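Local coordinates for alternansucrase (Leuconostoc mesenteroides, PDB 6HVG), which is a large multidomain enzyme of glycosyl hydrolase family 70, with a TIM-barrel-type catalytic region and repeats of the choline-binding, cell-wall-binding kind, at residues A1163-V1175 with F1187-S1199. Sequence-based numbering, arbitrary orientation.
Sequences ALPGKEVVTATRV and FVNLLYVANTKSS
G1166 and K1197 open an antiparallel pairing that runs through E1168-A1194 and V1170-Y1192 to A1172-L1190, each pair joined by two backbone hydrogen bonds; the strand axes approach to 4.5 Å. At one end T1196 and K1197 both face G1166, a classic beta bulge, and G1166 O accepts from both of their N-H groups. At the other, N1189 and L1190 share A1172 in a G1 bulge, beyond which R1174 N reaches F1187 O at 3.0 Å, almost straight at 175°.

Side chains tighten both ends. N1195 ND2 gives a hydrogen bond to L1164 O (2.9 Å), while its OD1 is taken by R1256. E1168, its chain extended, crosses T1196 at about a right angle; T1196 OG1 donates to OE1, which A1245 N also grips. That hydroxyl sits between its own backbone N and carbonyl carbon (chi1 47°), turned to the carboxylate. N1189 N binds T1173 OG1 at 3.2 Å, and a water links this hydroxyl to N1189 OD1. Between the ends, V1169 CG1 packs on L1191 CB (4.0 Å), whereas on the other face A1172 CB meets F1187 CE1 at 3.9 Å and V1170 lies alongside Y1192, whose hydroxyl bonds E520.

Joined by a fourteen-residue connection, the strands form a long-looped, twisted beta hairpin; 1190-1197 is the outer strand of an antiparallel sheet, and 1166-1175 pairs on with 534-537.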
loop_
_atom_site.group_PDB
_atom_site.type_symbol
_atom_site.label_atom_id
_atom_site.label_comp_id
_atom_site.label_asym_id
_atom_site.label_seq_id
_atom_site.Cartn_x
_atom_site.Cartn_y
_atom_site.Cartn_z
ATOM N N ALA A 1163 8.390 15.904 5.203
ATOM C CA ALA A 1163 9.106 17.008 4.573
ATOM C C ALA A 1163 9.908 17.884 5.537
ATOM O O ALA A 1163 9.608 19.082 5.709
ATOM C CB ALA A 1163 8.129 17.843 3.786
ATOM N N LEU A 1164 10.928 17.283 6.151
ATOM C CA LEU A 1164 11.871 17.999 7.009
ATOM C C LEU A 1164 13.007 18.549 6.123
ATOM O O LEU A 1164 13.575 17.806 5.343
ATOM C CB LEU A 1164 12.420 17.048 8.062
ATOM C CG LEU A 1164 11.336 16.406 8.937
ATOM C CD1 LEU A 1164 11.813 15.116 9.566
ATOM C CD2 LEU A 1164 10.853 17.345 10.022
ATOM N N PRO A 1165 13.324 19.858 6.228
ATOM C CA PRO A 1165 14.181 20.495 5.224
ATOM C C PRO A 1165 15.698 20.261 5.354
ATOM O O PRO A 1165 16.429 20.549 4.410
ATOM C CB PRO A 1165 13.887 21.981 5.417
ATOM C CG PRO A 1165 13.556 22.099 6.864
ATOM C CD PRO A 1165 12.795 20.843 7.193
ATOM N N GLY A 1166 16.153 19.733 6.482
ATOM C CA GLY A 1166 17.579 19.619 6.750
ATOM C C GLY A 1166 18.084 18.187 6.620
ATOM O O GLY A 1166 17.464 17.253 7.156
ATOM N N LYS A 1167 19.227 18.021 5.938
ATOM C CA LYS A 1167 19.780 16.691 5.643
ATOM C C LYS A 1167 20.795 16.260 6.667
ATOM O O LYS A 1167 21.514 17.077 7.198
ATOM C CB LYS A 1167 20.444 16.653 4.267
ATOM C CG LYS A 1167 19.558 17.097 3.113
ATOM C CD LYS A 1167 20.234 16.853 1.766
ATOM C CE LYS A 1167 19.407 17.434 0.641
ATOM N NZ LYS A 1167 19.873 16.967 -0.683
ATOM N N GLU A 1168 20.805 14.967 6.958
ATOM C CA GLU A 1168 21.813 14.335 7.812
ATOM C C GLU A 1168 22.201 13.008 7.179
ATOM O O GLU A 1168 21.496 12.503 6.293
ATOM C CB GLU A 1168 21.291 14.028 9.202
ATOM C CG GLU A 1168 20.898 15.220 10.049
ATOM C CD GLU A 1168 20.327 14.783 11.391
ATOM O OE1 GLU A 1168 19.127 14.425 11.425
ATOM O OE2 GLU A 1168 21.069 14.747 12.408
ATOM N N VAL A 1169 23.329 12.458 7.620
ATOM C CA VAL A 1169 23.778 11.175 7.121
ATOM C C VAL A 1169 23.464 10.148 8.186
ATOM O O VAL A 1169 23.978 10.225 9.291
ATOM C CB VAL A 1169 25.283 11.160 6.766
ATOM C CG1 VAL A 1169 25.729 9.768 6.355
ATOM C CG2 VAL A 1169 25.564 12.134 5.639
ATOM N N VAL A 1170 22.611 9.191 7.833
ATOM C CA VAL A 1170 22.210 8.103 8.730
ATOM C C VAL A 1170 22.844 6.798 8.253
ATOM O O VAL A 1170 23.303 6.714 7.109
ATOM C CB VAL A 1170 20.657 7.906 8.752
ATOM C CG1 VAL A 1170 19.942 9.200 9.105
ATOM C CG2 VAL A 1170 20.141 7.351 7.417
ATOM N N THR A 1171 22.865 5.799 9.135
ATOM C CA THR A 1171 23.205 4.426 8.769
ATOM C C THR A 1171 21.897 3.642 8.632
ATOM O O THR A 1171 21.150 3.504 9.600
ATOM C CB THR A 1171 24.100 3.761 9.830
ATOM O OG1 THR A 1171 25.377 4.382 9.831
ATOM C CG2 THR A 1171 24.310 2.301 9.512
ATOM N N ALA A 1172 21.639 3.105 7.445
ATOM C CA ALA A 1172 20.322 2.606 7.116
ATOM C C ALA A 1172 20.326 1.199 6.571
ATOM O O ALA A 1172 21.214 0.817 5.814
ATOM C CB ALA A 1172 19.647 3.538 6.117
ATOM N N THR A 1173 19.298 0.446 6.932
ATOM C CA THR A 1173 19.055 -0.887 6.409
ATOM C C THR A 1173 17.674 -0.930 5.774
ATOM O O THR A 1173 16.731 -0.358 6.311
ATOM C CB THR A 1173 19.103 -1.919 7.544
ATOM O OG1 THR A 1173 20.373 -1.862 8.194
ATOM C CG2 THR A 1173 18.865 -3.330 7.033
ATOM N N ARG A 1174 17.551 -1.598 4.626
ATOM C CA ARG A 1174 16.267 -1.743 3.922
ATOM C C ARG A 1174 15.393 -2.755 4.619
ATOM O O ARG A 1174 15.797 -3.885 4.831
ATOM C CB ARG A 1174 16.494 -2.159 2.488
ATOM C CG ARG A 1174 15.248 -2.347 1.651
ATOM C CD ARG A 1174 14.675 -1.009 1.199
ATOM N NE ARG A 1174 13.598 -1.215 0.254
ATOM C CZ ARG A 1174 12.396 -1.674 0.593
ATOM N NH1 ARG A 1174 12.085 -1.948 1.868
ATOM N NH2 ARG A 1174 11.482 -1.849 -0.351
ATOM N N VAL A 1175 14.192 -2.317 5.003
ATOM C CA VAL A 1175 13.308 -3.111 5.862
ATOM C C VAL A 1175 11.892 -3.080 5.362
ATOM O O VAL A 1175 11.510 -2.184 4.596
ATOM C CB VAL A 1175 13.260 -2.574 7.295
ATOM C CG1 VAL A 1175 14.568 -2.819 8.008
ATOM C CG2 VAL A 1175 12.930 -1.090 7.300
ATOM N N PHE A 1187 21.344 -3.777 0.752
ATOM C CA PHE A 1187 21.225 -2.537 1.498
ATOM C C PHE A 1187 21.166 -2.825 2.999
ATOM O O PHE A 1187 20.098 -2.896 3.587
ATOM C CB PHE A 1187 20.008 -1.769 1.026
ATOM C CG PHE A 1187 20.074 -0.285 1.288
ATOM C CD1 PHE A 1187 20.271 0.219 2.571
ATOM C CD2 PHE A 1187 19.905 0.613 0.244
ATOM C CE1 PHE A 1187 20.285 1.580 2.800
ATOM C CE2 PHE A 1187 19.907 1.969 0.482
ATOM C CZ PHE A 1187 20.103 2.452 1.758
ATOM N N VAL A 1188 22.338 -3.010 3.601
ATOM C CA VAL A 1188 22.467 -3.258 5.020
ATOM C C VAL A 1188 23.551 -2.363 5.605
ATOM O O VAL A 1188 24.659 -2.293 5.072
ATOM C CB VAL A 1188 22.784 -4.732 5.271
ATOM C CG1 VAL A 1188 22.872 -5.033 6.760
ATOM C CG2 VAL A 1188 21.713 -5.601 4.636
ATOM N N ASN A 1189 23.221 -1.674 6.696
ATOM C CA ASN A 1189 24.131 -0.766 7.381
ATOM C C ASN A 1189 24.912 0.164 6.458
ATOM O O ASN A 1189 26.093 0.384 6.679
ATOM C CB ASN A 1189 25.081 -1.553 8.265
ATOM C CG ASN A 1189 24.355 -2.324 9.357
ATOM O OD1 ASN A 1189 23.611 -1.770 10.138
ATOM N ND2 ASN A 1189 24.603 -3.600 9.432
ATOM N N LEU A 1190 24.245 0.720 5.445
ATOM C CA LEU A 1190 24.869 1.676 4.504
ATOM C C LEU A 1190 24.602 3.128 4.887
ATOM O O LEU A 1190 23.578 3.442 5.486
ATOM C CB LEU A 1190 24.353 1.483 3.074
ATOM C CG LEU A 1190 24.466 0.078 2.483
ATOM C CD1 LEU A 1190 24.010 0.108 1.034
ATOM C CD2 LEU A 1190 25.875 -0.457 2.577
ATOM N N LEU A 1191 25.526 4.010 4.533
ATOM C CA LEU A 1191 25.351 5.420 4.819
ATOM C C LEU A 1191 24.429 6.009 3.762
ATOM O O LEU A 1191 24.521 5.700 2.566
ATOM C CB LEU A 1191 26.690 6.176 4.891
ATOM C CG LEU A 1191 27.718 5.754 5.953
ATOM C CD1 LEU A 1191 28.665 6.905 6.281
ATOM C CD2 LEU A 1191 27.095 5.243 7.235
ATOM N N TYR A 1192 23.533 6.870 4.233
ATOM C CA TYR A 1192 22.440 7.385 3.418
ATOM C C TYR A 1192 22.174 8.805 3.846
ATOM O O TYR A 1192 22.313 9.124 5.025
ATOM C CB TYR A 1192 21.193 6.544 3.660
ATOM C CG TYR A 1192 20.114 6.680 2.630
ATOM C CD1 TYR A 1192 20.159 5.952 1.465
ATOM C CD2 TYR A 1192 19.020 7.480 2.851
ATOM C CE1 TYR A 1192 19.157 6.050 0.519
ATOM C CE2 TYR A 1192 18.018 7.590 1.919
ATOM C CZ TYR A 1192 18.087 6.872 0.754
ATOM O OH TYR A 1192 17.081 6.992 -0.187
ATOM N N VAL A 1193 21.821 9.649 2.881
ATOM C CA VAL A 1193 21.424 11.017 3.161
ATOM C C VAL A 1193 19.915 11.028 3.259
ATOM O O VAL A 1193 19.231 10.752 2.293
ATOM C CB VAL A 1193 21.851 11.978 2.047
ATOM C CG1 VAL A 1193 21.241 13.349 2.257
ATOM C CG2 VAL A 1193 23.357 12.101 2.014
ATOM N N ALA A 1194 19.409 11.346 4.442
ATOM C CA ALA A 1194 17.982 11.448 4.674
ATOM C C ALA A 1194 17.610 12.875 5.032
ATOM O O ALA A 1194 18.469 13.667 5.388
ATOM C CB ALA A 1194 17.578 10.510 5.792
ATOM N N ASN A 1195 16.326 13.198 4.906
ATOM C CA ASN A 1195 15.811 14.488 5.332
ATOM C C ASN A 1195 15.123 14.332 6.690
ATOM O O ASN A 1195 13.964 13.981 6.759
ATOM C CB ASN A 1195 14.866 15.070 4.283
ATOM C CG ASN A 1195 15.589 15.861 3.228
ATOM O OD1 ASN A 1195 16.060 15.306 2.260
ATOM N ND2 ASN A 1195 15.690 17.167 3.414
ATOM N N THR A 1196 15.863 14.626 7.753
ATOM C CA THR A 1196 15.452 14.301 9.113
ATOM C C THR A 1196 15.402 15.479 10.077
ATOM O O THR A 1196 14.888 15.344 11.186
ATOM C CB THR A 1196 16.441 13.287 9.721
ATOM O OG1 THR A 1196 17.785 13.729 9.462
ATOM C CG2 THR A 1196 16.229 11.920 9.105
ATOM N N LYS A 1197 15.930 16.626 9.668
ATOM C CA LYS A 1197 16.138 17.748 10.574
ATOM C C LYS A 1197 15.120 18.833 10.292
ATOM O O LYS A 1197 14.953 19.254 9.163
ATOM C CB LYS A 1197 17.556 18.283 10.392
ATOM C CG LYS A 1197 18.149 18.950 11.612
ATOM C CD LYS A 1197 19.473 19.637 11.294
ATOM C CE LYS A 1197 20.665 18.921 11.901
ATOM N NZ LYS A 1197 21.925 19.682 11.657
ATOM N N SER A 1198 14.432 19.279 11.325
ATOM C CA SER A 1198 13.442 20.349 11.217
ATOM C C SER A 1198 14.105 21.732 11.115
ATOM O O SER A 1198 15.290 21.875 11.438
ATOM C CB SER A 1198 12.554 20.281 12.458
ATOM O OG SER A 1198 11.507 21.210 12.372
ATOM N N SER A 1199 13.334 22.747 10.709
ATOM C CA SER A 1199 13.889 24.091 10.459
ATOM C C SER A 1199 14.496 24.737 11.704
ATOM O O SER A 1199 15.412 25.554 11.591
ATOM C CB SER A 1199 12.827 25.034 9.870
ATOM O OG SER A 1199 11.942 25.542 10.879
HETATM O O HOH W 1 16.963 19.532 1.556
HETATM O O HOH W 2 20.958 -3.311 10.215
#